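Local coordinates for protein protocadherin-19 isoform 1 (PDB 5CO1) that mediates calcium-dependent homophilic cell adhesion, robustly when in complex with an N-cadherin partner, and is needed early in neurulation of the anterior neural plate, at residues E126-R138 and S167-E180. Numbering follows the deposited sequence.
Sequences ENAPLGYVIALVR and SFSTLLVDGRLDRE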
ATOM      1  N   GLU A 126     -25.630 -28.099  12.757  1.00113.30           N
ATOM      2  CA  GLU A 126     -26.931 -27.456  12.636  1.00113.60           C
ATOM      3  C   GLU A 126     -27.505 -27.104  14.009  1.00113.80           C
ATOM      4  O   GLU A 126     -28.343 -26.204  14.131  1.00100.41           O
ATOM      5  CB  GLU A 126     -27.900 -28.334  11.849  1.00116.62           C
ATOM      6  CG  GLU A 126     -28.435 -29.538  12.612  1.00129.48           C
ATOM      7  CD  GLU A 126     -29.862 -29.885  12.228  1.00128.10           C
ATOM      8  OE1 GLU A 126     -30.061 -30.537  11.178  1.00137.72           O
ATOM      9  OE2 GLU A 126     -30.786 -29.472  12.964  1.00120.46           O
ATOM     10  N   ASN A 127     -26.977 -27.759  15.044  1.00114.58           N
ATOM     11  CA  ASN A 127     -27.423 -27.538  16.419  1.00112.85           C
ATOM     12  C   ASN A 127     -26.813 -26.289  17.077  1.00116.69           C
ATOM     13  O   ASN A 127     -27.143 -25.981  18.223  1.00115.43           O
ATOM     14  CB  ASN A 127     -27.136 -28.785  17.281  1.00110.72           C
ATOM     15  CG  ASN A 127     -27.921 -30.012  16.820  1.00107.39           C
ATOM     16  OD1 ASN A 127     -29.150 -30.046  16.926  1.00104.05           O
ATOM     17  ND2 ASN A 127     -27.220 -31.000  16.250  1.00 94.24           N
ATOM     18  N   ALA A 128     -25.948 -25.561  16.367  1.00113.96           N
ATOM     19  CA  ALA A 128     -25.336 -24.360  16.936  1.00102.43           C
ATOM     20  C   ALA A 128     -26.371 -23.240  17.046  1.00 96.68           C
ATOM     21  O   ALA A 128     -27.173 -23.048  16.138  1.00 95.17           O
ATOM     22  CB  ALA A 128     -24.164 -23.914  16.088  1.00107.83           C
ATOM     23  N   PRO A 129     -26.365 -22.506  18.172  1.00100.24           N
ATOM     24  CA  PRO A 129     -27.423 -21.517  18.442  1.00103.02           C
ATOM     25  C   PRO A 129     -27.244 -20.179  17.695  1.00103.64           C
ATOM     26  O   PRO A 129     -26.222 -19.959  17.040  1.00100.20           O
ATOM     27  CB  PRO A 129     -27.298 -21.298  19.959  1.00 97.47           C
ATOM     28  CG  PRO A 129     -25.837 -21.500  20.237  1.00 93.38           C
ATOM     29  CD  PRO A 129     -25.352 -22.544  19.251  1.00 90.78           C
ATOM     30  N   LEU A 130     -28.169 -19.252  17.930  1.00100.66           N
ATOM     31  CA  LEU A 130     -28.077 -17.889  17.405  1.00111.66           C
ATOM     32  C   LEU A 130     -26.926 -17.051  18.007  1.00119.42           C
ATOM     33  O   LEU A 130     -27.094 -16.377  19.036  1.00118.74           O
ATOM     34  CB  LEU A 130     -29.411 -17.160  17.605  1.00115.21           C
ATOM     35  CG  LEU A 130     -30.486 -17.462  16.554  1.00124.60           C
ATOM     36  CD1 LEU A 130     -30.952 -18.914  16.608  1.00123.19           C
ATOM     37  CD2 LEU A 130     -31.658 -16.501  16.712  1.00123.37           C
ATOM     38  N   GLY A 131     -25.805 -16.994  17.288  1.00106.17           N
ATOM     39  CA  GLY A 131     -24.630 -16.278  17.757  1.00 94.34           C
ATOM     40  C   GLY A 131     -23.333 -17.059  17.615  1.00 91.99           C
ATOM     41  O   GLY A 131     -22.248 -16.507  17.846  1.00 88.63           O
ATOM     42  N   TYR A 132     -23.410 -18.333  17.239  1.00 81.06           N
ATOM     43  CA  TYR A 132     -22.212 -19.158  17.293  1.00 85.33           C
ATOM     44  C   TYR A 132     -21.200 -18.709  16.253  1.00 81.80           C
ATOM     45  O   TYR A 132     -21.387 -18.959  15.065  1.00 96.13           O
ATOM     46  CB  TYR A 132     -22.540 -20.631  17.083  1.00 85.05           C
ATOM     47  CG  TYR A 132     -21.316 -21.542  17.017  1.00 84.01           C
ATOM     48  CD1 TYR A 132     -20.741 -22.073  18.175  1.00 80.62           C
ATOM     49  CD2 TYR A 132     -20.797 -21.954  15.782  1.00 84.64           C
ATOM     50  CE1 TYR A 132     -19.677 -22.972  18.097  1.00 81.28           C
ATOM     51  CE2 TYR A 132     -19.729 -22.844  15.692  1.00 76.75           C
ATOM     52  CZ  TYR A 132     -19.171 -23.348  16.845  1.00 80.15           C
ATOM     53  OH  TYR A 132     -18.101 -24.210  16.733  1.00 72.49           O
ATOM     54  N   VAL A 133     -20.076 -18.156  16.694  1.00 70.26           N
ATOM     55  CA  VAL A 133     -19.052 -17.792  15.742  1.00 71.52           C
ATOM     56  C   VAL A 133     -18.482 -19.021  15.041  1.00 71.59           C
ATOM     57  O   VAL A 133     -17.804 -19.843  15.637  1.00 81.01           O
ATOM     58  CB  VAL A 133     -17.951 -16.833  16.292  1.00 71.49           C
ATOM     59  CG1 VAL A 133     -18.312 -16.249  17.661  1.00 71.69           C
ATOM     60  CG2 VAL A 133     -16.563 -17.466  16.244  1.00 75.02           C
ATOM     61  N   ILE A 134     -18.719 -19.090  13.740  1.00 76.01           N
ATOM     62  CA  ILE A 134     -18.251 -20.192  12.925  1.00 81.24           C
ATOM     63  C   ILE A 134     -16.855 -19.897  12.368  1.00 79.90           C
ATOM     64  O   ILE A 134     -16.047 -20.806  12.237  1.00 78.87           O
ATOM     65  CB  ILE A 134     -19.278 -20.574  11.805  1.00 89.56           C
ATOM     66  CG1 ILE A 134     -18.749 -20.291  10.398  1.00 96.13           C
ATOM     67  CG2 ILE A 134     -20.625 -19.870  11.986  1.00 91.66           C
ATOM     68  CD1 ILE A 134     -18.110 -21.489   9.740  1.00 98.01           C
ATOM     69  N   ALA A 135     -16.573 -18.637  12.027  1.00 83.99           N
ATOM     70  CA  ALA A 135     -15.220 -18.244  11.568  1.00 82.99           C
ATOM     71  C   ALA A 135     -14.902 -16.803  11.880  1.00 78.05           C
ATOM     72  O   ALA A 135     -15.736 -16.053  12.391  1.00 74.71           O
ATOM     73  CB  ALA A 135     -15.050 -18.489  10.076  1.00 83.58           C
ATOM     74  N   LEU A 136     -13.671 -16.420  11.587  1.00 82.47           N
ATOM     75  CA  LEU A 136     -13.287 -15.011  11.666  1.00 90.34           C
ATOM     76  C   LEU A 136     -12.765 -14.520  10.308  1.00 83.82           C
ATOM     77  O   LEU A 136     -11.948 -15.200   9.670  1.00 77.35           O
ATOM     78  CB  LEU A 136     -12.240 -14.803  12.772  1.00 98.48           C
ATOM     79  CG  LEU A 136     -12.528 -13.656  13.755  1.00104.18           C
ATOM     80  CD1 LEU A 136     -13.721 -13.959  14.662  1.00101.62           C
ATOM     81  CD2 LEU A 136     -11.298 -13.330  14.582  1.00103.30           C
ATOM     82  N   VAL A 137     -13.304 -13.398   9.825  1.00 77.33           N
ATOM     83  CA  VAL A 137     -12.732 -12.737   8.646  1.00 78.32           C
ATOM     84  C   VAL A 137     -11.910 -11.511   9.012  1.00 72.69           C
ATOM     85  O   VAL A 137     -12.275 -10.713   9.895  1.00 66.36           O
ATOM     86  CB  VAL A 137     -13.784 -12.364   7.578  1.00 79.61           C
ATOM     87  CG1 VAL A 137     -14.794 -13.494   7.404  1.00 76.89           C
ATOM     88  CG2 VAL A 137     -14.478 -11.061   7.931  1.00 81.73           C
ATOM     89  N   ARG A 138     -10.757 -11.418   8.366  1.00 73.18           N
ATOM     90  CA  ARG A 138      -9.905 -10.236   8.440  1.00 83.40           C
ATOM     91  C   ARG A 138      -9.754  -9.623   7.039  1.00 81.35           C
ATOM     92  O   ARG A 138      -9.401 -10.319   6.081  1.00 74.42           O
ATOM     93  CB  ARG A 138      -8.542 -10.655   8.973  1.00 91.62           C
ATOM     94  CG  ARG A 138      -7.534  -9.537   9.099  1.00 97.08           C
ATOM     95  CD  ARG A 138      -6.707  -9.731  10.352  1.00 98.56           C
ATOM     96  NE  ARG A 138      -7.342  -9.109  11.511  1.00 95.48           N
ATOM     97  CZ  ARG A 138      -7.131  -9.481  12.768  1.00 85.42           C
ATOM     98  NH1 ARG A 138      -7.703  -8.816  13.767  1.00 81.29           N
ATOM     99  NH2 ARG A 138      -6.352 -10.522  13.023  1.00 84.11           N
ATOM    100  N   SER A 167     -10.846  -3.994  13.715  1.00116.70           N
ATOM    101  CA  SER A 167      -9.745  -4.897  13.366  1.00110.92           C
ATOM    102  C   SER A 167     -10.154  -6.337  13.000  1.00 98.76           C
ATOM    103  O   SER A 167      -9.309  -7.134  12.594  1.00 91.75           O
ATOM    104  CB  SER A 167      -8.682  -4.909  14.469  1.00108.79           C
ATOM    105  OG  SER A 167      -9.105  -5.672  15.583  1.00112.32           O
ATOM    106  N   PHE A 168     -11.435  -6.675  13.105  1.00 90.71           N
ATOM    107  CA  PHE A 168     -11.896  -7.971  12.616  1.00 90.59           C
ATOM    108  C   PHE A 168     -13.406  -8.102  12.633  1.00 82.33           C
ATOM    109  O   PHE A 168     -14.121  -7.350  13.304  1.00 74.39           O
ATOM    110  CB  PHE A 168     -11.293  -9.123  13.422  1.00 95.70           C
ATOM    111  CG  PHE A 168     -11.829  -9.215  14.814  1.00103.21           C
ATOM    112  CD1 PHE A 168     -11.453  -8.292  15.773  1.00111.63           C
ATOM    113  CD2 PHE A 168     -12.779 -10.165  15.142  1.00110.76           C
ATOM    114  CE1 PHE A 168     -11.977  -8.344  17.054  1.00115.36           C
ATOM    115  CE2 PHE A 168     -13.302 -10.227  16.420  1.00113.00           C
ATOM    116  CZ  PHE A 168     -12.902  -9.314  17.378  1.00115.03           C
ATOM    117  N   SER A 169     -13.868  -9.118  11.914  1.00 78.67           N
ATOM    118  CA  SER A 169     -15.284  -9.427  11.826  1.00 78.84           C
ATOM    119  C   SER A 169     -15.532 -10.912  12.102  1.00 74.60           C
ATOM    120  O   SER A 169     -14.753 -11.779  11.708  1.00 68.02           O
ATOM    121  CB  SER A 169     -15.800  -9.075  10.429  1.00 79.40           C
ATOM    122  OG  SER A 169     -16.133  -7.713  10.353  1.00 80.75           O
ATOM    123  N   THR A 170     -16.679 -11.208  12.680  1.00 76.09           N
ATOM    124  CA  THR A 170     -16.990 -12.578  13.015  1.00 82.76           C
ATOM    125  C   THR A 170     -18.208 -13.062  12.235  1.00 77.79           C
ATOM    126  O   THR A 170     -19.224 -12.367  12.156  1.00 86.54           O
ATOM    127  CB  THR A 170     -17.182 -12.751  14.532  1.00 87.31           C
ATOM    128  OG1 THR A 170     -17.407 -14.129  14.803  1.00114.70           O
ATOM    129  CG2 THR A 170     -18.360 -11.935  15.069  1.00 83.12           C
ATOM    130  N   LEU A 171     -18.054 -14.201  11.572  1.00 67.67           N
ATOM    131  CA  LEU A 171     -19.157 -14.855  10.872  1.00 66.95           C
ATOM    132  C   LEU A 171     -20.004 -15.721  11.815  1.00 80.37           C
ATOM    133  O   LEU A 171     -19.547 -16.769  12.272  1.00 81.98           O
ATOM    134  CB  LEU A 171     -18.579 -15.740   9.773  1.00 66.13           C
ATOM    135  CG  LEU A 171     -19.575 -16.333   8.781  1.00 72.81           C
ATOM    136  CD1 LEU A 171     -20.372 -15.254   8.055  1.00 74.64           C
ATOM    137  CD2 LEU A 171     -18.830 -17.194   7.778  1.00 71.11           C
ATOM    138  N   LEU A 172     -21.233 -15.288  12.097  1.00 86.95           N
ATOM    139  CA  LEU A 172     -22.133 -15.991  13.029  1.00 88.45           C
ATOM    140  C   LEU A 172     -23.200 -16.813  12.311  1.00 90.43           C
ATOM    141  O   LEU A 172     -23.341 -16.725  11.102  1.00 94.17           O
ATOM    142  CB  LEU A 172     -22.853 -14.987  13.921  1.00 86.05           C
ATOM    143  CG  LEU A 172     -21.981 -13.922  14.562  1.00 89.72           C
ATOM    144  CD1 LEU A 172     -22.801 -13.098  15.547  1.00 90.74           C
ATOM    145  CD2 LEU A 172     -20.781 -14.559  15.246  1.00 92.50           C
ATOM    146  N   VAL A 173     -24.026 -17.519  13.078  1.00 96.71           N
ATOM    147  CA  VAL A 173     -25.322 -17.966  12.574  1.00102.26           C
ATOM    148  C   VAL A 173     -26.424 -16.975  12.985  1.00105.91           C
ATOM    149  O   VAL A 173     -26.349 -16.350  14.052  1.00 92.59           O
ATOM    150  CB  VAL A 173     -25.654 -19.404  13.024  1.00101.87           C
ATOM    151  CG1 VAL A 173     -24.391 -20.263  13.087  1.00 95.87           C
ATOM    152  CG2 VAL A 173     -26.372 -19.401  14.359  1.00106.51           C
ATOM    153  N   ASP A 174     -27.365 -16.742  12.069  1.00104.30           N
ATOM    154  CA  ASP A 174     -28.412 -15.724  12.238  1.00107.02           C
ATOM    155  C   ASP A 174     -29.770 -16.367  12.025  1.00108.17           C
ATOM    156  O   ASP A 174     -30.782 -15.676  11.925  1.00100.72           O
ATOM    157  CB  ASP A 174     -28.229 -14.582  11.221  1.00118.63           C
ATOM    158  CG  ASP A 174     -29.132 -13.357  11.507  1.00120.24           C
ATOM    159  OD1 ASP A 174     -29.241 -12.968  12.691  1.00109.15           O
ATOM    160  OD2 ASP A 174     -29.668 -12.743  10.534  1.00102.08           O
ATOM    161  N   GLY A 175     -29.787 -17.694  11.953  1.00117.15           N
ATOM    162  CA  GLY A 175     -30.978 -18.428  11.552  1.00117.69           C
ATOM    163  C   GLY A 175     -30.964 -19.848  12.079  1.00122.37           C
ATOM    164  O   GLY A 175     -29.900 -20.436  12.292  1.00114.82           O
ATOM    165  N   ARG A 176     -32.155 -20.377  12.337  1.00129.00           N
ATOM    166  CA  ARG A 176     -32.364 -21.816  12.376  1.00129.53           C
ATOM    167  C   ARG A 176     -31.678 -22.463  11.169  1.00118.30           C
ATOM    168  O   ARG A 176     -31.936 -22.094  10.021  1.00102.26           O
ATOM    169  CB  ARG A 176     -33.869 -22.133  12.372  1.00140.82           C
ATOM    170  CG  ARG A 176     -34.207 -23.604  12.602  1.00142.82           C
ATOM    171  CD  ARG A 176     -35.211 -23.799  13.729  1.00138.16           C
ATOM    172  NE  ARG A 176     -34.651 -23.398  15.022  1.00142.97           N
ATOM    173  CZ  ARG A 176     -35.029 -23.884  16.204  1.00142.45           C
ATOM    174  NH1 ARG A 176     -35.969 -24.821  16.285  1.00146.12           N
ATOM    175  NH2 ARG A 176     -34.456 -23.434  17.317  1.00124.29           N
ATOM    176  N   LEU A 177     -30.747 -23.368  11.449  1.00107.05           N
ATOM    177  CA  LEU A 177     -30.184 -24.250  10.433  1.00108.44           C
ATOM    178  C   LEU A 177     -30.703 -25.656  10.645  1.00111.44           C
ATOM    179  O   LEU A 177     -30.954 -26.050  11.778  1.00119.71           O
ATOM    180  CB  LEU A 177     -28.668 -24.274  10.568  1.00111.24           C
ATOM    181  CG  LEU A 177     -27.979 -22.937  10.295  1.00104.24           C
ATOM    182  CD1 LEU A 177     -26.783 -22.712  11.204  1.00101.29           C
ATOM    183  CD2 LEU A 177     -27.561 -22.904   8.840  1.00105.11           C
ATOM    184  N   ASP A 178     -30.816 -26.425   9.565  1.00114.93           N
ATOM    185  CA  ASP A 178     -30.837 -27.895   9.659  1.00116.51           C
ATOM    186  C   ASP A 178     -30.333 -28.546   8.376  1.00108.03           C
ATOM    187  O   ASP A 178     -30.882 -28.302   7.300  1.00104.22           O
ATOM    188  CB  ASP A 178     -32.242 -28.431  10.001  1.00118.93           C
ATOM    189  CG  ASP A 178     -33.340 -27.795   9.165  1.00117.98           C
ATOM    190  OD1 ASP A 178     -33.111 -26.714   8.589  1.00132.14           O
ATOM    191  OD2 ASP A 178     -34.441 -28.374   9.089  1.00115.91           O
ATOM    192  N   ARG A 179     -29.371 -29.458   8.514  1.00106.93           N
ATOM    193  CA  ARG A 179     -28.698 -30.069   7.357  1.00102.97           C
ATOM    194  C   ARG A 179     -29.686 -30.606   6.305  1.00108.39           C
ATOM    195  O   ARG A 179     -29.303 -30.809   5.152  1.00 94.15           O
ATOM    196  CB  ARG A 179     -27.728 -31.185   7.802  1.00 96.29           C
ATOM    197  CG  ARG A 179     -26.673 -31.536   6.755  1.00100.69           C
ATOM    198  CD  ARG A 179     -25.764 -32.676   7.186  1.00107.31           C
ATOM    199  NE  ARG A 179     -26.356 -33.987   6.919  1.00124.54           N
ATOM    200  CZ  ARG A 179     -26.058 -35.104   7.578  1.00132.05           C
ATOM    201  NH1 ARG A 179     -26.681 -36.236   7.272  1.00138.30           N
ATOM    202  NH2 ARG A 179     -25.141 -35.103   8.541  1.00138.54           N
ATOM    203  N   GLU A 180     -30.951 -30.792   6.692  1.00121.71           N
ATOM    204  CA  GLU A 180     -31.946 -31.432   5.825  1.00130.19           C
ATOM    205  C   GLU A 180     -32.494 -30.418   4.808  1.00133.06           C
ATOM    206  O   GLU A 180     -32.520 -30.689   3.601  1.00132.27           O
ATOM    207  CB  GLU A 180     -33.107 -32.055   6.635  1.00142.52           C
ATOM    208  CG  GLU A 180     -32.886 -32.239   8.139  1.00154.57           C
ATOM    209  CD  GLU A 180     -31.685 -33.104   8.488  1.00159.11           C
ATOM    210  OE1 GLU A 180     -30.973 -32.771   9.465  1.00145.58           O
ATOM    211  OE2 GLU A 180     -31.468 -34.128   7.804  1.00156.69           O
TER
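Val137 and Ser169 pair in the antiparallel contact between strands 135-140 and 168-173. Val137 N bonds to Ser169 O at 2.9 Å, and Ser169 N returns a bond to Val137 O. On the same face, Val137 CG2 packs on Ser169 CB at 3.5 Å. One residue along, Leu136 turns to the other face. Its CD2 lies 3.5 Å from Phe168 CD2, and its CD1 meets Thr170 CB. The two side chains Leu136 and Phe168 run obliquely to each other.

Next to Val137, Arg138 grips the carbonyl of Ser167 side-on with two nitrogens. NE and NH1 both bond to Ser167 O, NH1 at 2.6 Å, and the oxygen lies close to the guanidinium plane. CG stands opposite the backbone N (chi1 180°), and bends at chi2 and chi3 turn the guanidinium back to that carbonyl.

Towards the other end of the pairing, Ile134 and Ala135 both face Leu171, forming a classic beta bulge. Ile134 N bonds to Leu171 O at 2.9 Å, while Leu171 N bonds to Ala135 O. Ile134 CG2 also packs against Val173 CG1 at 3.9 Å. Val133 CB rests 3.8 Å from Leu172 CD2.

At the far end, Arg179 N bonds to Glu126 OE1 at 3.0 Å, from above the carboxylate plane. Glu126 OE1 is equally close to Glu180 OE1, and Asp211 also lies nearby. This gathering of acids would be expected to favour a bound cation.

Outside the pair, Leu171 reaches Leu187 and Phe205, and Val137 reaches Ile189, so this face packs against the second sheet. Phe168 stacks with Phe165. The arrangement is that of a cadherin repeat, a Greek-key beta sandwich, with Glu126, Asp178 and Glu180 at one end probably contributing to calcium sites.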